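Local coordinates for protein ubiquitin-conjugating enzyme E2 U (Homo sapiens, PDB 1YRV) that catalyses the covalent attachment of ubiquitin to other proteins as an E2 conjugating enzyme, accepting ubiquitin from an E1 enzyme as a thioester, at residues Y25-R30 with E81-P86; R30-L35 with M53-E58; S65-L70 with S136-E141; R150-V153 with L158-T161. All blocks are in the same frame, centred on the assembly; numbering follows the deposited sequence.

Contact 1 (Y25-R30 with E81-P86); sequences YLLLHR and EYNYAP
Leu27 meets the loop residues Tyr82 and Asn83 with two different parts of its side chain. Its CB lies obliquely against the phenol ring of Tyr82, 3.7 Å from CE2. Its CD1 reaches past the ring to the backbone and to the next residue, ending 3.5 Å from Tyr82 O and 3.2 Å from Asn83 CB, a close approach made where the two side chains cross at about a right angle. Leu28, one step further along the helix, brings CD2 to 3.8 Å from Tyr82 CE2, also at an oblique approach, so that neighbouring leucines share the same CD2-CE2 side of the phenol. With CG anti to its backbone N (chi1 173°), Tyr82 extends its ring toward the helix, while Asn83 CB sits 3.8 Å above the centre of one ring face. No hydrogen bond joins the two segments; the phenol OH instead bonds to Asp31, on the next turn of the helix, and to Tyr122 O. Helix 23-38 thus rests on the loop between strands 71-77 and 88-91 of the antiparallel sheet, with Phe78 edge-to-face with Tyr82 and Trp118 NE1 bonded to Asn83 O.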
loop_
_atom_site.group_PDB
_atom_site.type_symbol
_atom_site.label_atom_id
_atom_site.label_comp_id
_atom_site.label_asym_id
_atom_site.label_seq_id
_atom_site.Cartn_x
_atom_site.Cartn_y
_atom_site.Cartn_z
ATOM N N TYR A 25 1.678 -19.044 2.322
ATOM C CA TYR A 25 1.293 -19.002 3.716
ATOM C C TYR A 25 2.494 -18.950 4.648
ATOM O O TYR A 25 2.510 -18.157 5.572
ATOM C CB TYR A 25 0.412 -20.210 4.073
ATOM C CG TYR A 25 0.050 -20.287 5.538
ATOM C CD1 TYR A 25 -0.987 -19.547 6.043
ATOM C CD2 TYR A 25 0.818 -21.031 6.426
ATOM C CE1 TYR A 25 -1.258 -19.515 7.392
ATOM C CE2 TYR A 25 0.558 -21.022 7.787
ATOM C CZ TYR A 25 -0.500 -20.244 8.265
ATOM O OH TYR A 25 -0.813 -20.215 9.617
ATOM N N LEU A 26 3.495 -19.793 4.417
ATOM C CA LEU A 26 4.681 -19.803 5.286
ATOM C C LEU A 26 5.525 -18.520 5.227
ATOM O O LEU A 26 6.113 -18.081 6.242
ATOM C CB LEU A 26 5.549 -21.020 4.968
ATOM C CG LEU A 26 4.917 -22.381 5.314
ATOM C CD1 LEU A 26 5.686 -23.483 4.601
ATOM C CD2 LEU A 26 4.937 -22.606 6.839
ATOM N N LEU A 27 5.596 -17.940 4.032
ATOM C CA LEU A 27 6.310 -16.696 3.822
ATOM C C LEU A 27 5.570 -15.570 4.558
ATOM O O LEU A 27 6.183 -14.747 5.250
ATOM C CB LEU A 27 6.389 -16.379 2.328
ATOM C CG LEU A 27 7.324 -17.266 1.456
ATOM C CD1 LEU A 27 7.005 -16.987 -0.014
ATOM C CD2 LEU A 27 8.825 -16.990 1.727
ATOM N N LEU A 28 4.256 -15.526 4.399
ATOM C CA LEU A 28 3.490 -14.481 5.062
ATOM C C LEU A 28 3.508 -14.691 6.573
ATOM O O LEU A 28 3.497 -13.728 7.343
ATOM C CB LEU A 28 2.058 -14.432 4.524
ATOM C CG LEU A 28 1.931 -13.831 3.118
ATOM C CD1 LEU A 28 0.526 -14.066 2.579
ATOM C CD2 LEU A 28 2.269 -12.367 3.146
ATOM N N HIS A 29 3.545 -15.950 6.991
ATOM C CA HIS A 29 3.611 -16.273 8.401
ATOM C C HIS A 29 4.891 -15.727 8.980
ATOM O O HIS A 29 4.868 -15.086 10.026
ATOM C CB HIS A 29 3.574 -17.770 8.645
ATOM C CG HIS A 29 3.359 -18.115 10.075
ATOM N ND1 HIS A 29 2.096 -18.274 10.602
ATOM C CD2 HIS A 29 4.212 -18.150 11.117
ATOM C CE1 HIS A 29 2.188 -18.385 11.915
ATOM N NE2 HIS A 29 3.458 -18.308 12.256
ATOM N N ARG A 30 6.008 -16.015 8.327
ATOM C CA ARG A 30 7.291 -15.499 8.764
ATOM C C ARG A 30 7.236 -13.968 8.704
ATOM O O ARG A 30 7.492 -13.306 9.695
ATOM C CB ARG A 30 8.413 -16.012 7.873
ATOM C CG ARG A 30 9.746 -15.334 8.143
ATOM C CD ARG A 30 10.607 -15.253 6.855
ATOM N NE ARG A 30 9.920 -14.529 5.795
ATOM C CZ ARG A 30 10.227 -14.601 4.499
ATOM N NH1 ARG A 30 9.544 -13.898 3.559
ATOM N NH2 ARG A 30 11.232 -15.363 4.127
ATOM N N GLU A 81 0.747 -17.461 -5.218
ATOM C CA GLU A 81 1.993 -17.332 -5.992
ATOM C C GLU A 81 2.954 -16.433 -5.223
ATOM O O GLU A 81 4.111 -16.324 -5.585
ATOM C CB GLU A 81 1.712 -16.668 -7.344
ATOM C CG GLU A 81 0.449 -17.161 -7.978
ATOM C CD GLU A 81 0.540 -18.617 -8.240
ATOM O OE1 GLU A 81 1.477 -18.963 -9.002
ATOM O OE2 GLU A 81 -0.289 -19.392 -7.684
ATOM N N TYR A 82 2.478 -15.829 -4.140
ATOM C CA TYR A 82 3.299 -14.897 -3.413
ATOM C C TYR A 82 4.745 -15.201 -3.254
ATOM O O TYR A 82 5.171 -16.314 -2.905
ATOM C CB TYR A 82 2.776 -14.560 -2.029
ATOM C CG TYR A 82 3.751 -13.700 -1.237
ATOM C CD1 TYR A 82 4.205 -12.484 -1.735
ATOM C CD2 TYR A 82 4.205 -14.097 0.011
ATOM C CE1 TYR A 82 5.077 -11.675 -1.011
ATOM C CE2 TYR A 82 5.080 -13.294 0.750
ATOM C CZ TYR A 82 5.507 -12.076 0.225
ATOM O OH TYR A 82 6.331 -11.283 0.990
ATOM N N ASN A 83 5.445 -14.081 -3.482
ATOM C CA ASN A 83 6.867 -13.884 -3.434
ATOM C C ASN A 83 7.306 -14.025 -4.892
ATOM O O ASN A 83 8.239 -13.367 -5.298
ATOM C CB ASN A 83 7.353 -14.866 -2.400
ATOM C CG ASN A 83 8.781 -15.194 -2.502
ATOM O OD1 ASN A 83 9.121 -15.996 -3.321
ATOM N ND2 ASN A 83 9.630 -14.614 -1.643
ATOM N N TYR A 84 6.601 -14.807 -5.699
ATOM C CA TYR A 84 6.946 -14.864 -7.115
ATOM C C TYR A 84 6.124 -13.745 -7.779
ATOM O O TYR A 84 6.446 -13.284 -8.871
ATOM C CB TYR A 84 6.544 -16.193 -7.751
ATOM C CG TYR A 84 7.524 -17.307 -7.498
ATOM C CD1 TYR A 84 8.843 -17.222 -7.953
ATOM C CD2 TYR A 84 7.180 -18.376 -6.678
ATOM C CE1 TYR A 84 9.793 -18.166 -7.571
ATOM C CE2 TYR A 84 8.114 -19.308 -6.290
ATOM C CZ TYR A 84 9.424 -19.192 -6.740
ATOM O OH TYR A 84 10.344 -20.114 -6.328
ATOM N N ALA A 85 5.063 -13.320 -7.097
ATOM C CA ALA A 85 4.161 -12.296 -7.589
ATOM C C ALA A 85 3.774 -11.321 -6.497
ATOM O O ALA A 85 3.596 -11.714 -5.336
ATOM C CB ALA A 85 2.900 -12.942 -8.132
ATOM N N PRO A 86 3.595 -10.041 -6.873
ATOM C CA PRO A 86 3.210 -8.966 -5.944
ATOM C C PRO A 86 1.764 -9.053 -5.469
ATOM O O PRO A 86 0.889 -9.536 -6.175
ATOM C CB PRO A 86 3.434 -7.680 -6.757
ATOM C CG PRO A 86 3.180 -8.134 -8.218
ATOM C CD PRO A 86 3.913 -9.494 -8.215
#

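Contact 2 (R30-L35 with M53-E58); sequences RDFCDL and MEWEVE
Phe32 and Trp55 form the contact as a T-shaped aromatic pair. The far edge of the indole, its CZ3-CH2 side, points at one face of the phenyl ring; the planes stand at 80° and the centroid of the phenyl ring is 5.0 Å from that of the six-membered indole ring. CH2 lies above the rim of the phenyl and not over its middle, with Phe32 CD2 to Trp55 CH2 the closest pair at 3.6 Å. CZ3 sits 3.7 Å from Phe32 CE2, and the CH2-CZ3 edge thus runs over the CG-CD2-CE2 side of the ring. The first torsion of Phe32 (chi1 -165°) swings its ring away from the backbone N and out from the helix to meet that edge.

The polar interactions lie to the side of this pair, and no hydrogen bond crosses from helix to strand. Arg30 and Asp31, neighbours on helix 23-38, form a salt bridge in which the guanidinium comes side-on and gives two nitrogens to one oxygen: NE is 3.0 Å and NH1 2.7 Å from Asp31 OD1, both reaching it from the same face of the carboxylate, and both bonds are bent. Asp31 OD2 is held by Leu124 N as well as by the phenol of Tyr82. The indole NE1 bonds to Met52 O.

Across helix and strand, then, cohesion is aromatic and apolar: the positively polarised C-H edge of Trp55 meets the pi cloud of Phe32, which also has a cation-pi partner in Lys36. Arg30 and the amide of Leu124 probably favour the charged form of Asp31.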
loop_
_atom_site.group_PDB
_atom_site.type_symbol
_atom_site.label_atom_id
_atom_site.label_comp_id
_atom_site.label_asym_id
_atom_site.label_seq_id
_atom_site.Cartn_x
_atom_site.Cartn_y
_atom_site.Cartn_z
ATOM N N ARG A 30 6.008 -16.015 8.327
ATOM C CA ARG A 30 7.291 -15.499 8.764
ATOM C C ARG A 30 7.236 -13.968 8.704
ATOM O O ARG A 30 7.492 -13.306 9.695
ATOM C CB ARG A 30 8.413 -16.012 7.873
ATOM C CG ARG A 30 9.746 -15.334 8.143
ATOM C CD ARG A 30 10.607 -15.253 6.855
ATOM N NE ARG A 30 9.920 -14.529 5.795
ATOM C CZ ARG A 30 10.227 -14.601 4.499
ATOM N NH1 ARG A 30 9.544 -13.898 3.559
ATOM N NH2 ARG A 30 11.232 -15.363 4.127
ATOM N N ASP A 31 6.889 -13.405 7.550
ATOM C CA ASP A 31 6.801 -11.960 7.427
ATOM C C ASP A 31 6.007 -11.275 8.526
ATOM O O ASP A 31 6.405 -10.219 8.992
ATOM C CB ASP A 31 6.167 -11.571 6.102
ATOM C CG ASP A 31 7.090 -11.785 4.920
ATOM O OD1 ASP A 31 8.266 -12.149 5.133
ATOM O OD2 ASP A 31 6.618 -11.583 3.772
ATOM N N PHE A 32 4.865 -11.836 8.903
ATOM C CA PHE A 32 4.039 -11.242 9.953
ATOM C C PHE A 32 4.750 -11.225 11.299
ATOM O O PHE A 32 4.666 -10.255 12.041
ATOM C CB PHE A 32 2.738 -12.005 10.089
ATOM C CG PHE A 32 1.681 -11.278 10.864
ATOM C CD1 PHE A 32 0.714 -11.988 11.566
ATOM C CD2 PHE A 32 1.625 -9.885 10.882
ATOM C CE1 PHE A 32 -0.303 -11.314 12.281
ATOM C CE2 PHE A 32 0.610 -9.206 11.596
ATOM C CZ PHE A 32 -0.347 -9.920 12.291
ATOM N N CYS A 33 5.451 -12.299 11.632
ATOM C CA CYS A 33 6.197 -12.323 12.895
ATOM C C CYS A 33 7.249 -11.208 12.878
ATOM O O CYS A 33 7.494 -10.569 13.890
ATOM C CB CYS A 33 6.926 -13.648 13.083
ATOM S SG CYS A 33 5.857 -15.036 13.349
ATOM N N ASP A 34 7.864 -11.000 11.717
ATOM C CA ASP A 34 8.878 -9.976 11.558
ATOM C C ASP A 34 8.306 -8.577 11.716
ATOM O O ASP A 34 8.923 -7.713 12.312
ATOM C CB ASP A 34 9.518 -10.082 10.179
ATOM C CG ASP A 34 10.474 -11.235 10.063
ATOM O OD1 ASP A 34 10.933 -11.487 8.916
ATOM O OD2 ASP A 34 10.780 -11.885 11.095
ATOM N N LEU A 35 7.129 -8.384 11.148
ATOM C CA LEU A 35 6.439 -7.128 11.174
ATOM C C LEU A 35 6.114 -6.825 12.614
ATOM O O LEU A 35 6.339 -5.720 13.088
ATOM C CB LEU A 35 5.164 -7.236 10.374
ATOM C CG LEU A 35 4.714 -5.979 9.663
ATOM C CD1 LEU A 35 3.339 -5.608 10.132
ATOM C CD2 LEU A 35 5.726 -4.881 9.858
ATOM N N MET A 53 -3.948 -14.350 3.376
ATOM C CA MET A 53 -3.875 -13.766 2.052
ATOM C C MET A 53 -4.519 -12.391 1.978
ATOM O O MET A 53 -4.159 -11.577 1.124
ATOM C CB MET A 53 -4.595 -14.662 1.049
ATOM C CG MET A 53 -3.957 -16.024 0.822
ATOM S SD MET A 53 -2.437 -16.087 -0.183
ATOM C CE MET A 53 -1.243 -16.490 1.041
ATOM N N GLU A 54 -5.479 -12.149 2.862
ATOM C CA GLU A 54 -6.209 -10.905 2.858
ATOM C C GLU A 54 -5.809 -10.076 4.053
ATOM O O GLU A 54 -5.870 -10.551 5.188
ATOM C CB GLU A 54 -7.720 -11.179 2.882
ATOM C CG GLU A 54 -8.267 -11.985 1.697
ATOM C CD GLU A 54 -7.856 -11.388 0.352
ATOM O OE1 GLU A 54 -7.796 -10.133 0.239
ATOM O OE2 GLU A 54 -7.605 -12.157 -0.612
ATOM N N TRP A 55 -5.387 -8.834 3.792
ATOM C CA TRP A 55 -4.953 -7.924 4.870
ATOM C C TRP A 55 -5.628 -6.577 4.898
ATOM O O TRP A 55 -6.019 -6.032 3.870
ATOM C CB TRP A 55 -3.461 -7.625 4.767
ATOM C CG TRP A 55 -2.647 -8.810 4.883
ATOM C CD1 TRP A 55 -2.537 -9.808 3.973
ATOM C CD2 TRP A 55 -1.900 -9.214 6.038
ATOM N NE1 TRP A 55 -1.768 -10.821 4.495
ATOM C CE2 TRP A 55 -1.367 -10.480 5.752
ATOM C CE3 TRP A 55 -1.628 -8.618 7.279
ATOM C CZ2 TRP A 55 -0.592 -11.178 6.675
ATOM C CZ3 TRP A 55 -0.852 -9.307 8.199
ATOM C CH2 TRP A 55 -0.335 -10.585 7.885
ATOM N N GLU A 56 -5.714 -6.023 6.097
ATOM C CA GLU A 56 -6.261 -4.699 6.273
ATOM C C GLU A 56 -5.144 -3.846 6.842
ATOM O O GLU A 56 -4.590 -4.130 7.915
ATOM C CB GLU A 56 -7.455 -4.731 7.202
ATOM C CG GLU A 56 -8.723 -5.139 6.497
ATOM C CD GLU A 56 -9.928 -5.105 7.426
ATOM O OE1 GLU A 56 -11.039 -5.485 6.992
ATOM O OE2 GLU A 56 -9.756 -4.699 8.597
ATOM N N VAL A 57 -4.796 -2.798 6.110
ATOM C CA VAL A 57 -3.709 -1.965 6.556
ATOM C C VAL A 57 -3.989 -0.468 6.611
ATOM O O VAL A 57 -4.790 0.069 5.851
ATOM C CB VAL A 57 -2.439 -2.173 5.681
ATOM C CG1 VAL A 57 -2.306 -3.626 5.293
ATOM C CG2 VAL A 57 -2.475 -1.289 4.462
ATOM N N GLU A 58 -3.287 0.179 7.531
ATOM C CA GLU A 58 -3.332 1.622 7.753
ATOM C C GLU A 58 -1.902 2.147 7.838
ATOM O O GLU A 58 -1.106 1.700 8.678
ATOM C CB GLU A 58 -4.080 1.936 9.044
ATOM C CG GLU A 58 -5.585 1.863 8.868
ATOM C CD GLU A 58 -6.370 2.621 9.955
ATOM O OE1 GLU A 58 -5.883 3.684 10.433
ATOM O OE2 GLU A 58 -7.492 2.163 10.301
#

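Contact 3 (S65-L70 with S136-E141); sequences SVWQGL and SNPVLE
Trp67 and Pro138 supply the apolar part of the contact, their side chains coming from opposite directions. The benzo end of the indole meets the pyrrolidine obliquely: Trp67 CH2 is 3.2 Å from Pro138 CG, a tight approach, and Trp67 CZ3 is 3.5 Å from Pro138 CD. The same end of the indole passes Ser136, with CZ3 3.8 Å from Ser136 O.

Ser65 and Ser136 pack together without a mutual bond. Ser65 OG stands 3.7 Å from Ser136 CB, and its hydroxyl is engaged by Leu62 O, while the hydroxyl of Ser136 bonds to Gln132 O and Leu62 N.

A water provides the polar link. It accepts from Val66 N at 2.7 Å and donates to Ser136 O at 3.0 Å, joining two backbones that have no direct hydrogen bond across the contact.

A type I turn from Ser65 to Gln68 overlaps a type II turn from Trp67 to Leu70, folding the connection between strands 54-60 and 71-77. This hairpin connection of the E2 core meets the segment that follows helix 124-135, and the side chain of Pro138 lies about 10 Å from that of Cys108, the predicted thioester cysteine.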
loop_
_atom_site.group_PDB
_atom_site.type_symbol
_atom_site.label_atom_id
_atom_site.label_comp_id
_atom_site.label_asym_id
_atom_site.label_seq_id
_atom_site.Cartn_x
_atom_site.Cartn_y
_atom_site.Cartn_z
ATOM N N SER A 65 5.368 15.680 4.571
ATOM C CA SER A 65 4.795 15.428 3.261
ATOM C C SER A 65 3.371 15.981 3.283
ATOM O O SER A 65 2.784 16.231 4.351
ATOM C CB SER A 65 4.760 13.913 2.956
ATOM O OG SER A 65 3.836 13.238 3.798
ATOM N N VAL A 66 2.820 16.158 2.092
ATOM C CA VAL A 66 1.469 16.652 1.969
ATOM C C VAL A 66 0.461 15.871 2.819
ATOM O O VAL A 66 -0.523 16.443 3.306
ATOM C CB VAL A 66 1.017 16.614 0.529
ATOM C CG1 VAL A 66 -0.289 17.345 0.404
ATOM C CG2 VAL A 66 2.079 17.242 -0.351
ATOM N N TRP A 67 0.718 14.579 3.019
ATOM C CA TRP A 67 -0.179 13.733 3.800
ATOM C C TRP A 67 0.160 13.644 5.270
ATOM O O TRP A 67 -0.279 12.709 5.940
ATOM C CB TRP A 67 -0.226 12.315 3.231
ATOM C CG TRP A 67 -0.914 12.251 1.916
ATOM C CD1 TRP A 67 -2.218 11.883 1.662
ATOM C CD2 TRP A 67 -0.352 12.629 0.667
ATOM N NE1 TRP A 67 -2.485 12.019 0.320
ATOM C CE2 TRP A 67 -1.359 12.473 -0.307
ATOM C CE3 TRP A 67 0.917 13.089 0.274
ATOM C CZ2 TRP A 67 -1.144 12.761 -1.646
ATOM C CZ3 TRP A 67 1.133 13.381 -1.073
ATOM C CH2 TRP A 67 0.099 13.211 -2.015
ATOM N N GLN A 68 0.931 14.600 5.775
ATOM C CA GLN A 68 1.282 14.592 7.187
ATOM C C GLN A 68 0.020 14.670 8.030
ATOM O O GLN A 68 -0.784 15.586 7.880
ATOM C CB GLN A 68 2.215 15.759 7.518
ATOM C CG GLN A 68 3.689 15.423 7.342
ATOM C CD GLN A 68 4.568 16.065 8.400
ATOM O OE1 GLN A 68 4.791 17.273 8.392
ATOM N NE2 GLN A 68 5.061 15.256 9.324
ATOM N N GLY A 69 -0.159 13.690 8.907
ATOM C CA GLY A 69 -1.337 13.668 9.751
ATOM C C GLY A 69 -2.461 12.836 9.160
ATOM O O GLY A 69 -3.471 12.579 9.813
ATOM N N LEU A 70 -2.291 12.414 7.915
ATOM C CA LEU A 70 -3.295 11.604 7.249
ATOM C C LEU A 70 -2.982 10.101 7.376
ATOM O O LEU A 70 -1.894 9.712 7.822
ATOM C CB LEU A 70 -3.385 12.036 5.786
ATOM C CG LEU A 70 -4.026 13.428 5.679
ATOM C CD1 LEU A 70 -3.749 14.101 4.337
ATOM C CD2 LEU A 70 -5.506 13.262 5.898
ATOM N N SER A 136 3.406 8.987 -0.219
ATOM C CA SER A 136 3.579 10.322 0.342
ATOM C C SER A 136 4.421 11.203 -0.576
ATOM O O SER A 136 4.718 12.340 -0.233
ATOM C CB SER A 136 4.248 10.242 1.706
ATOM O OG SER A 136 3.448 9.493 2.581
ATOM N N ASN A 137 4.795 10.673 -1.735
ATOM C CA ASN A 137 5.611 11.396 -2.687
ATOM C C ASN A 137 5.211 11.035 -4.087
ATOM O O ASN A 137 5.873 10.249 -4.751
ATOM C CB ASN A 137 7.090 11.073 -2.488
ATOM C CG ASN A 137 7.584 11.490 -1.121
ATOM O OD1 ASN A 137 7.526 12.673 -0.766
ATOM N ND2 ASN A 137 8.043 10.525 -0.332
ATOM N N PRO A 138 4.102 11.602 -4.552
ATOM C CA PRO A 138 3.570 11.372 -5.894
ATOM C C PRO A 138 4.575 11.587 -7.044
ATOM O O PRO A 138 5.523 12.373 -6.954
ATOM C CB PRO A 138 2.400 12.350 -5.952
ATOM C CG PRO A 138 1.912 12.357 -4.536
ATOM C CD PRO A 138 3.194 12.463 -3.767
ATOM N N VAL A 139 4.336 10.863 -8.129
ATOM C CA VAL A 139 5.153 10.941 -9.325
ATOM C C VAL A 139 4.373 11.865 -10.243
ATOM O O VAL A 139 3.561 11.407 -11.060
ATOM C CB VAL A 139 5.271 9.551 -10.012
ATOM C CG1 VAL A 139 6.141 9.639 -11.256
ATOM C CG2 VAL A 139 5.818 8.531 -9.034
ATOM N N LEU A 140 4.592 13.168 -10.096
ATOM C CA LEU A 140 3.881 14.137 -10.920
ATOM C C LEU A 140 4.098 13.868 -12.405
ATOM O O LEU A 140 3.271 14.244 -13.234
ATOM C CB LEU A 140 4.343 15.553 -10.579
ATOM C CG LEU A 140 4.160 15.975 -9.120
ATOM C CD1 LEU A 140 4.886 17.292 -8.866
ATOM C CD2 LEU A 140 2.673 16.092 -8.816
ATOM N N GLU A 141 5.207 13.199 -12.720
ATOM C CA GLU A 141 5.580 12.875 -14.097
ATOM C C GLU A 141 4.385 12.618 -15.008
ATOM O O GLU A 141 4.073 13.420 -15.900
ATOM C CB GLU A 141 6.525 11.661 -14.123
ATOM C CG GLU A 141 6.709 11.036 -15.516
ATOM C CD GLU A 141 7.303 11.993 -16.555
ATOM O OE1 GLU A 141 7.248 11.653 -17.769
ATOM O OE2 GLU A 141 7.829 13.070 -16.159
HETATM O O HOH W 1 4.529 15.253 0.251
#

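Contact 4 (R150-V153 with L158-T161); sequences RILV and LYRT
The helices 146-153 and 156-166 approach closely where Leu152 faces Tyr159, their CA atoms 5.3 Å apart, on either side of the short link that joins them. Ile151 points its CB toward the second helix and makes contact through the CG2 branch, which lies anti to the backbone N. That methyl rests 3.6 Å from Tyr159 CA and 3.8 Å from Tyr159 CB, near the plane of the phenol at its edge. The same methyl also meets the branch point of Leu158, with CG at 4.1 Å, at a more exposed margin of the interface.

Leu152 takes the ring itself. Its CB is 3.7 Å from Tyr159 CD1, and its CD1 methyl stands 4.0 Å above one face, offset toward the rim. A chi1 of -178° carries the ring of Tyr159 out alongside Leu152, where it has an isoleucine methyl at its edge and a leucine methyl over a face. Its hydroxyl makes a weak hydrogen bond to Phe96 O, and Val66 and Pro98 also touch the side chain.

Between the two segments the contact is wholly apolar. It packs two consecutive helices together across their short link, these being the two C-terminal helices of the ubiquitin-conjugating core.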
loop_
_atom_site.group_PDB
_atom_site.type_symbol
_atom_site.label_atom_id
_atom_site.label_comp_id
_atom_site.label_asym_id
_atom_site.label_seq_id
_atom_site.Cartn_x
_atom_site.Cartn_y
_atom_site.Cartn_z
ATOM N N ARG A 150 -2.375 18.402 -10.706
ATOM C CA ARG A 150 -2.460 19.812 -11.030
ATOM C C ARG A 150 -2.618 20.663 -9.750
ATOM O O ARG A 150 -1.825 21.562 -9.500
ATOM C CB ARG A 150 -3.638 20.016 -11.970
ATOM C CG ARG A 150 -3.832 21.406 -12.435
ATOM C CD ARG A 150 -4.708 21.364 -13.647
ATOM N NE ARG A 150 -6.106 21.070 -13.337
ATOM C CZ ARG A 150 -7.053 21.058 -14.272
ATOM N NH1 ARG A 150 -6.725 21.298 -15.546
ATOM N NH2 ARG A 150 -8.329 20.887 -13.940
ATOM N N ILE A 151 -3.618 20.367 -8.931
ATOM C CA ILE A 151 -3.835 21.140 -7.709
ATOM C C ILE A 151 -2.682 21.041 -6.732
ATOM O O ILE A 151 -2.402 21.979 -5.965
ATOM C CB ILE A 151 -5.089 20.684 -6.974
ATOM C CG1 ILE A 151 -6.311 21.213 -7.719
ATOM C CG2 ILE A 151 -5.057 21.165 -5.504
ATOM C CD1 ILE A 151 -7.620 20.776 -7.122
ATOM N N LEU A 152 -2.042 19.876 -6.731
ATOM C CA LEU A 152 -0.917 19.626 -5.851
ATOM C C LEU A 152 0.233 20.538 -6.238
ATOM O O LEU A 152 0.828 21.203 -5.386
ATOM C CB LEU A 152 -0.493 18.161 -5.972
ATOM C CG LEU A 152 0.800 17.749 -5.265
ATOM C CD1 LEU A 152 0.828 18.312 -3.853
ATOM C CD2 LEU A 152 0.885 16.221 -5.242
ATOM N N VAL A 153 0.532 20.556 -7.534
ATOM C CA VAL A 153 1.607 21.380 -8.066
ATOM C C VAL A 153 1.515 22.837 -7.577
ATOM O O VAL A 153 2.420 23.351 -6.905
ATOM C CB VAL A 153 1.592 21.352 -9.602
ATOM C CG1 VAL A 153 2.683 22.267 -10.145
ATOM C CG2 VAL A 153 1.799 19.919 -10.085
ATOM N N LEU A 158 -3.877 24.225 -0.682
ATOM C CA LEU A 158 -5.246 24.005 -1.108
ATOM C C LEU A 158 -5.436 22.504 -1.209
ATOM O O LEU A 158 -6.432 21.951 -0.742
ATOM C CB LEU A 158 -5.491 24.639 -2.475
ATOM C CG LEU A 158 -6.757 24.154 -3.186
ATOM C CD1 LEU A 158 -7.957 24.390 -2.267
ATOM C CD2 LEU A 158 -6.924 24.861 -4.510
ATOM N N TYR A 159 -4.468 21.858 -1.845
ATOM C CA TYR A 159 -4.484 20.416 -2.010
ATOM C C TYR A 159 -4.824 19.770 -0.664
ATOM O O TYR A 159 -5.762 18.975 -0.566
ATOM C CB TYR A 159 -3.117 19.925 -2.496
ATOM C CG TYR A 159 -3.082 18.439 -2.736
ATOM C CD1 TYR A 159 -3.564 17.888 -3.922
ATOM C CD2 TYR A 159 -2.691 17.571 -1.721
ATOM C CE1 TYR A 159 -3.669 16.509 -4.076
ATOM C CE2 TYR A 159 -2.794 16.203 -1.866
ATOM C CZ TYR A 159 -3.287 15.675 -3.038
ATOM O OH TYR A 159 -3.434 14.315 -3.148
ATOM N N ARG A 160 -4.065 20.121 0.372
ATOM C CA ARG A 160 -4.307 19.583 1.701
ATOM C C ARG A 160 -5.724 19.838 2.157
ATOM O O ARG A 160 -6.382 18.957 2.710
ATOM C CB ARG A 160 -3.353 20.192 2.735
ATOM C CG ARG A 160 -2.022 19.458 2.911
ATOM C CD ARG A 160 -1.460 19.689 4.330
ATOM N NE ARG A 160 -1.591 21.099 4.701
ATOM C CZ ARG A 160 -0.923 22.088 4.114
ATOM N NH1 ARG A 160 -0.061 21.811 3.140
ATOM N NH2 ARG A 160 -1.145 23.353 4.464
ATOM N N THR A 161 -6.196 21.058 1.937
ATOM C CA THR A 161 -7.542 21.422 2.358
ATOM C C THR A 161 -8.542 20.443 1.791
ATOM O O THR A 161 -9.486 20.038 2.468
ATOM C CB THR A 161 -7.901 22.829 1.884
ATOM O OG1 THR A 161 -7.183 23.789 2.670
ATOM C CG2 THR A 161 -9.393 23.069 2.022
#

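How the contacts relate
Contacts 1 and 2 share helix 23-38 and Arg30 and touch directly, meeting at a tyrosine-aspartate bond and where Leu28 packs on Met53. Contacts 3 and 4 lie on the opposite side of the chain's centre and also touch, where Val66 and Trp67 pack on Tyr159. All four are partly buried, and contact 4 is the farthest from the centre. Their chemistry differs with place: leucines against a tyrosine where the helix meets a loop, a T-shaped aromatic pair between helix and strand, indole-proline packing with a water bridge between two loops, and aliphatic-aromatic packing between consecutive helices. None has a direct hydrogen bond between its segments.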